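Local atomic coordinates of glycoside hydrolase family 31 (Kribbella flavida DSM 17836, PDB entry 5X3I), a protein that hydrolyses the alpha-1,3-glucosidic linkage of the cyclic tetrasaccharide cyclobis-(1-6)-alpha-nigerosyl to yield isomaltose, inside the cell. Residues L495-Y500 / S519-T524; G530-G535 / C557-W562. The protein carries 1 engineered substitution. All blocks are in the same frame, centred on the assembly; numbering follows the deposited sequence.

Contact 1: L495-Y500 / S519-T524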
loop_
_atom_site.group_PDB
_atom_site.type_symbol
_atom_site.label_atom_id
_atom_site.label_comp_id
_atom_site.label_asym_id
_atom_site.label_seq_id
_atom_site.Cartn_x
_atom_site.Cartn_y
_atom_site.Cartn_z
ATOM N N LEU A 495 -10.771 -4.804 2.167
ATOM C CA LEU A 495 -11.124 -5.016 0.769
ATOM C C LEU A 495 -11.263 -3.707 -0.015
ATOM O O LEU A 495 -11.185 -3.724 -1.240
ATOM C CB LEU A 495 -12.426 -5.806 0.644
ATOM C CG LEU A 495 -12.423 -7.273 1.090
ATOM C CD1 LEU A 495 -13.794 -7.882 0.872
ATOM C CD2 LEU A 495 -11.368 -8.076 0.345
ATOM N N TYR A 496 -11.469 -2.597 0.696
ATOM C CA TYR A 496 -11.754 -1.323 0.055
ATOM C C TYR A 496 -10.751 -0.955 -1.047
ATOM O O TYR A 496 -11.188 -0.638 -2.127
ATOM C CB TYR A 496 -11.833 -0.170 1.063
ATOM C CG TYR A 496 -12.406 1.077 0.414
ATOM C CD1 TYR A 496 -13.772 1.256 0.313
ATOM C CD2 TYR A 496 -11.574 2.045 -0.133
ATOM C CE1 TYR A 496 -14.304 2.368 -0.287
ATOM C CE2 TYR A 496 -12.093 3.162 -0.749
ATOM C CZ TYR A 496 -13.456 3.316 -0.828
ATOM O OH TYR A 496 -13.973 4.432 -1.414
ATOM N N PRO A 497 -9.428 -1.013 -0.785
ATOM C CA PRO A 497 -8.512 -0.622 -1.867
ATOM C C PRO A 497 -8.571 -1.538 -3.093
ATOM O O PRO A 497 -8.257 -1.060 -4.184
ATOM C CB PRO A 497 -7.129 -0.691 -1.213
ATOM C CG PRO A 497 -7.311 -1.627 -0.019
ATOM C CD PRO A 497 -8.696 -1.318 0.459
ATOM N N VAL A 498 -8.959 -2.801 -2.917
ATOM C CA VAL A 498 -9.193 -3.690 -4.048
ATOM C C VAL A 498 -10.345 -3.187 -4.930
ATOM O O VAL A 498 -10.182 -3.069 -6.145
ATOM C CB VAL A 498 -9.523 -5.137 -3.620
ATOM C CG1 VAL A 498 -9.438 -6.056 -4.848
ATOM C CG2 VAL A 498 -8.584 -5.618 -2.512
ATOM N N HIS A 499 -11.494 -2.916 -4.314
ATOM C CA HIS A 499 -12.652 -2.365 -5.009
ATOM C C HIS A 499 -12.281 -1.067 -5.732
ATOM O O HIS A 499 -12.741 -0.815 -6.840
ATOM C CB HIS A 499 -13.813 -2.077 -4.044
ATOM C CG HIS A 499 -14.377 -3.291 -3.370
ATOM N ND1 HIS A 499 -14.724 -4.435 -4.053
ATOM C CD2 HIS A 499 -14.673 -3.529 -2.065
ATOM C CE1 HIS A 499 -15.203 -5.327 -3.204
ATOM N NE2 HIS A 499 -15.190 -4.801 -1.991
ATOM N N TYR A 500 -11.445 -0.268 -5.076
ATOM C CA TYR A 500 -11.048 1.053 -5.552
ATOM C C TYR A 500 -10.232 0.960 -6.844
ATOM O O TYR A 500 -10.595 1.552 -7.838
ATOM C CB TYR A 500 -10.266 1.772 -4.447
ATOM C CG TYR A 500 -9.611 3.093 -4.781
ATOM C CD1 TYR A 500 -10.218 4.030 -5.607
ATOM C CD2 TYR A 500 -8.397 3.430 -4.197
ATOM C CE1 TYR A 500 -9.608 5.247 -5.867
ATOM C CE2 TYR A 500 -7.785 4.626 -4.454
ATOM C CZ TYR A 500 -8.385 5.540 -5.276
ATOM O OH TYR A 500 -7.750 6.736 -5.492
ATOM N N SER A 519 -1.419 2.216 -7.805
ATOM C CA SER A 519 -1.950 2.192 -6.430
ATOM C C SER A 519 -0.868 1.849 -5.409
ATOM O O SER A 519 0.038 1.104 -5.720
ATOM C CB SER A 519 -3.080 1.166 -6.299
ATOM O OG SER A 519 -4.090 1.325 -7.266
ATOM N N ARG A 520 -0.897 2.460 -4.233
ATOM C CA ARG A 520 -0.078 2.010 -3.106
ATOM C C ARG A 520 -0.737 0.901 -2.267
ATOM O O ARG A 520 -0.064 0.023 -1.757
ATOM C CB ARG A 520 0.317 3.195 -2.228
ATOM C CG ARG A 520 -0.795 3.773 -1.369
ATOM C CD ARG A 520 -0.362 5.059 -0.694
ATOM N NE ARG A 520 -1.390 5.548 0.209
ATOM C CZ ARG A 520 -1.470 6.791 0.665
ATOM N NH1 ARG A 520 -0.587 7.707 0.284
ATOM N NH2 ARG A 520 -2.447 7.118 1.505
ATOM N N ALA A 521 -2.060 0.958 -2.142
ATOM C CA ALA A 521 -2.795 0.149 -1.185
ATOM C C ALA A 521 -3.503 -1.007 -1.852
ATOM O O ALA A 521 -3.888 -0.924 -3.012
ATOM C CB ALA A 521 -3.793 0.990 -0.434
ATOM N N GLY A 522 -3.633 -2.107 -1.119
ATOM C CA GLY A 522 -4.312 -3.272 -1.635
ATOM C C GLY A 522 -4.426 -4.394 -0.623
ATOM O O GLY A 522 -4.107 -4.224 0.556
ATOM N N PHE A 523 -4.873 -5.543 -1.104
ATOM C CA PHE A 523 -5.110 -6.713 -0.279
ATOM C C PHE A 523 -5.138 -7.897 -1.220
ATOM O O PHE A 523 -4.862 -7.753 -2.412
ATOM C CB PHE A 523 -6.433 -6.603 0.498
ATOM C CG PHE A 523 -6.528 -7.530 1.699
ATOM C CD1 PHE A 523 -5.753 -7.307 2.823
ATOM C CD2 PHE A 523 -7.389 -8.621 1.691
ATOM C CE1 PHE A 523 -5.842 -8.154 3.928
ATOM C CE2 PHE A 523 -7.476 -9.481 2.787
ATOM C CZ PHE A 523 -6.706 -9.241 3.904
ATOM N N THR A 524 -5.503 -9.055 -0.684
ATOM C CA THR A 524 -5.753 -10.239 -1.481
ATOM C C THR A 524 -6.703 -9.900 -2.632
ATOM O O THR A 524 -7.753 -9.318 -2.416
ATOM C CB THR A 524 -6.396 -11.366 -0.613
ATOM O OG1 THR A 524 -5.556 -11.670 0.513
ATOM C CG2 THR A 524 -6.622 -12.613 -1.439
HETATM O O HOH W 1 -5.724 -2.550 -4.645
#
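P497 CB meets A521 CB at 3.8 Å. The proline ring continues over the next peptide, with P497 CG lying 3.8 Å from G522 CA. The backbones are close here, the CA atoms of P497 and G522 being 5.0 Å apart. The next residue, V498, offers one methyl: V498 CG2 is 3.8 Å from F523 CB and 3.8 Å from T524 O. With CG1 anti to the backbone N (chi1 -167°), V498 has CG2 as the branch facing the loop. L495 CD2 adds a looser apolar contact, 4.2 Å from F523 CD2. No direct hydrogen bond joins the two segments; water 1 bridges them instead, donating to A521 O at 2.9 Å and, weakly, to P497 O. Both segments belong to the TIM-barrel domain of this family 31 enzyme, where the N-terminal part of helix 496-510 packs on the loop leaving barrel strand 517-519. F523 also packs on P223 and P225 of strand 223-230, and its backbone N is bonded to the S526 hydroxyl. A521 also touches E474, an active-site residue by similarity, whose carboxylate forms a salt bridge with R520 NE. On the helix side, Y500 OH bonds to the backbone O of A471, the engineered replacement at the inferred nucleophile position.

Contact 2: G530-G535 / C557-W562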
loop_
_atom_site.group_PDB
_atom_site.type_symbol
_atom_site.label_atom_id
_atom_site.label_comp_id
_atom_site.label_asym_id
_atom_site.label_seq_id
_atom_site.Cartn_x
_atom_site.Cartn_y
_atom_site.Cartn_z
ATOM N N GLY A 530 -4.200 -3.399 -12.098
ATOM C CA GLY A 530 -3.213 -2.363 -12.298
ATOM C C GLY A 530 -1.824 -2.535 -11.729
ATOM O O GLY A 530 -1.305 -3.633 -11.575
ATOM N N ILE A 531 -1.224 -1.393 -11.431
ATOM C CA ILE A 531 0.164 -1.279 -11.055
ATOM C C ILE A 531 0.234 -0.784 -9.610
ATOM O O ILE A 531 -0.678 -0.106 -9.136
ATOM C CB ILE A 531 0.900 -0.304 -11.999
ATOM C CG1 ILE A 531 0.695 -0.734 -13.460
ATOM C CG2 ILE A 531 2.363 -0.216 -11.682
ATOM C CD1 ILE A 531 1.319 0.185 -14.452
ATOM N N PHE A 532 1.318 -1.124 -8.925
ATOM C CA PHE A 532 1.486 -0.782 -7.524
ATOM C C PHE A 532 2.844 -0.146 -7.296
ATOM O O PHE A 532 3.819 -0.490 -7.954
ATOM C CB PHE A 532 1.274 -2.029 -6.651
ATOM C CG PHE A 532 -0.117 -2.577 -6.765
ATOM C CD1 PHE A 532 -0.452 -3.441 -7.795
ATOM C CD2 PHE A 532 -1.113 -2.150 -5.912
ATOM C CE1 PHE A 532 -1.729 -3.888 -7.946
ATOM C CE2 PHE A 532 -2.405 -2.607 -6.065
ATOM C CZ PHE A 532 -2.704 -3.484 -7.091
ATOM N N TRP A 533 2.891 0.818 -6.389
ATOM C CA TRP A 533 4.165 1.369 -5.976
ATOM C C TRP A 533 4.268 1.348 -4.449
ATOM O O TRP A 533 3.257 1.335 -3.748
ATOM C CB TRP A 533 4.375 2.786 -6.543
ATOM C CG TRP A 533 3.982 3.928 -5.659
ATOM C CD1 TRP A 533 4.812 4.680 -4.872
ATOM C CD2 TRP A 533 2.670 4.483 -5.496
ATOM N NE1 TRP A 533 4.101 5.651 -4.224
ATOM C CE2 TRP A 533 2.784 5.560 -4.594
ATOM C CE3 TRP A 533 1.411 4.178 -6.032
ATOM C CZ2 TRP A 533 1.683 6.324 -4.197
ATOM C CZ3 TRP A 533 0.320 4.937 -5.639
ATOM C CH2 TRP A 533 0.463 5.993 -4.718
ATOM N N ALA A 534 5.499 1.362 -3.957
ATOM C CA ALA A 534 5.803 1.060 -2.559
ATOM C C ALA A 534 5.379 2.140 -1.565
ATOM O O ALA A 534 5.547 1.956 -0.375
ATOM C CB ALA A 534 7.277 0.779 -2.405
ATOM N N GLY A 535 4.873 3.271 -2.050
ATOM C CA GLY A 535 4.362 4.301 -1.163
ATOM C C GLY A 535 5.409 5.313 -0.739
ATOM O O GLY A 535 6.387 5.521 -1.440
ATOM N N CYS A 557 3.935 -12.834 -3.925
ATOM C CA CYS A 557 2.491 -12.922 -3.745
ATOM C C CYS A 557 1.664 -12.639 -5.005
ATOM O O CYS A 557 0.435 -12.594 -4.946
ATOM C CB CYS A 557 2.082 -11.992 -2.600
ATOM S SG CYS A 557 2.975 -12.416 -1.049
ATOM N N GLY A 558 2.338 -12.415 -6.135
ATOM C CA GLY A 558 1.647 -12.249 -7.399
ATOM C C GLY A 558 1.430 -10.813 -7.854
ATOM O O GLY A 558 0.667 -10.571 -8.795
ATOM N N ILE A 559 2.120 -9.867 -7.220
ATOM C CA ILE A 559 2.028 -8.489 -7.649
ATOM C C ILE A 559 3.132 -8.315 -8.689
ATOM O O ILE A 559 4.320 -8.287 -8.370
ATOM C CB ILE A 559 2.216 -7.485 -6.497
ATOM C CG1 ILE A 559 1.141 -7.654 -5.412
ATOM C CG2 ILE A 559 2.249 -6.040 -7.036
ATOM C CD1 ILE A 559 -0.266 -7.391 -5.849
ATOM N N VAL A 560 2.707 -8.177 -9.935
ATOM C CA VAL A 560 3.614 -8.218 -11.081
ATOM C C VAL A 560 4.192 -6.837 -11.374
ATOM O O VAL A 560 5.408 -6.656 -11.403
ATOM C CB VAL A 560 2.937 -8.780 -12.332
ATOM C CG1 VAL A 560 3.903 -8.758 -13.512
ATOM C CG2 VAL A 560 2.479 -10.215 -12.072
ATOM N N TYR A 561 3.325 -5.877 -11.654
ATOM C CA TYR A 561 3.825 -4.578 -12.006
ATOM C C TYR A 561 3.968 -3.718 -10.760
ATOM O O TYR A 561 3.017 -3.123 -10.263
ATOM C CB TYR A 561 2.861 -3.913 -12.987
ATOM C CG TYR A 561 2.572 -4.721 -14.233
ATOM C CD1 TYR A 561 1.546 -5.662 -14.259
ATOM C CD2 TYR A 561 3.315 -4.527 -15.389
ATOM C CE1 TYR A 561 1.285 -6.385 -15.390
ATOM C CE2 TYR A 561 3.064 -5.243 -16.518
ATOM C CZ TYR A 561 2.050 -6.168 -16.526
ATOM O OH TYR A 561 1.808 -6.866 -17.668
ATOM N N TRP A 562 5.212 -3.539 -10.368
ATOM C CA TRP A 562 5.545 -2.909 -9.110
ATOM C C TRP A 562 6.729 -1.989 -9.296
ATOM O O TRP A 562 7.659 -2.291 -10.036
ATOM C CB TRP A 562 5.849 -3.961 -8.036
ATOM C CG TRP A 562 6.370 -3.380 -6.756
ATOM C CD1 TRP A 562 5.659 -3.116 -5.627
ATOM C CD2 TRP A 562 7.710 -2.970 -6.490
ATOM N NE1 TRP A 562 6.478 -2.583 -4.662
ATOM C CE2 TRP A 562 7.744 -2.479 -5.171
ATOM C CE3 TRP A 562 8.893 -2.992 -7.231
ATOM C CZ2 TRP A 562 8.905 -2.001 -4.586
ATOM C CZ3 TRP A 562 10.048 -2.518 -6.642
ATOM C CH2 TRP A 562 10.040 -2.027 -5.334
HETATM O O HOH W 2 0.725 -5.726 -10.580
#
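F532 CD1 touches I559 CG2 at 3.8 Å, the two side chains crossing at about a right angle. On the other side of the strand, I531 CG1 packs 3.9 Å from Y561 CB; further along, A534 CB rests 3.9 Å from W562 CZ2, approaching the indole obliquely. W562 has CG anti to its backbone N (chi1 173°), which carries the indole alongside the segment 530-535 to A534, while its NE1 is bonded to E191. Replacing W562 by alanine removes the indole, which would probably cost E191 this N-H donor and open a gap beside A534 CB. Between these side chains runs the backbone pairing: F532 N donates to Y561 O at 2.9 Å with an N-H...O angle of 160°, and W562 CA makes a CA-H...O contact of 3.2 Å to F532 O. At the polar edge, water 2 accepts from Y561 N at 2.8 Å and lies within donating distance of G530 O, while the Y561 hydroxyl is bonded to L294 N. The parallel F532-W562 bridge, with helix 541-556 between its strands, is a beta-alpha-beta crossover, the repeating element of the TIM barrel; D536, the inferred proton donor, directly follows G535 in the chain.

Overall arrangement
Following the chain from the N terminus, contact 1 comes first: it closes a loop of 18 residues, 501-518, made of the rest of helix 496-510 and the approach to strand 517-519. Contact 2 opens afterwards and closes 21 residues, 536-556, mostly helix 541-556, before strand 562-565. The two loops are in series and neither nest nor cross. Their centres are 11 Å apart, and they meet at S519, whose N and O probably bond to I531 O (2.8 Å) and W533 N (2.9 Å). These bonds pair strand 517-519 with 531-533, and contact 2 pairs 531-533 with 562-565, three consecutive strands of the parallel barrel.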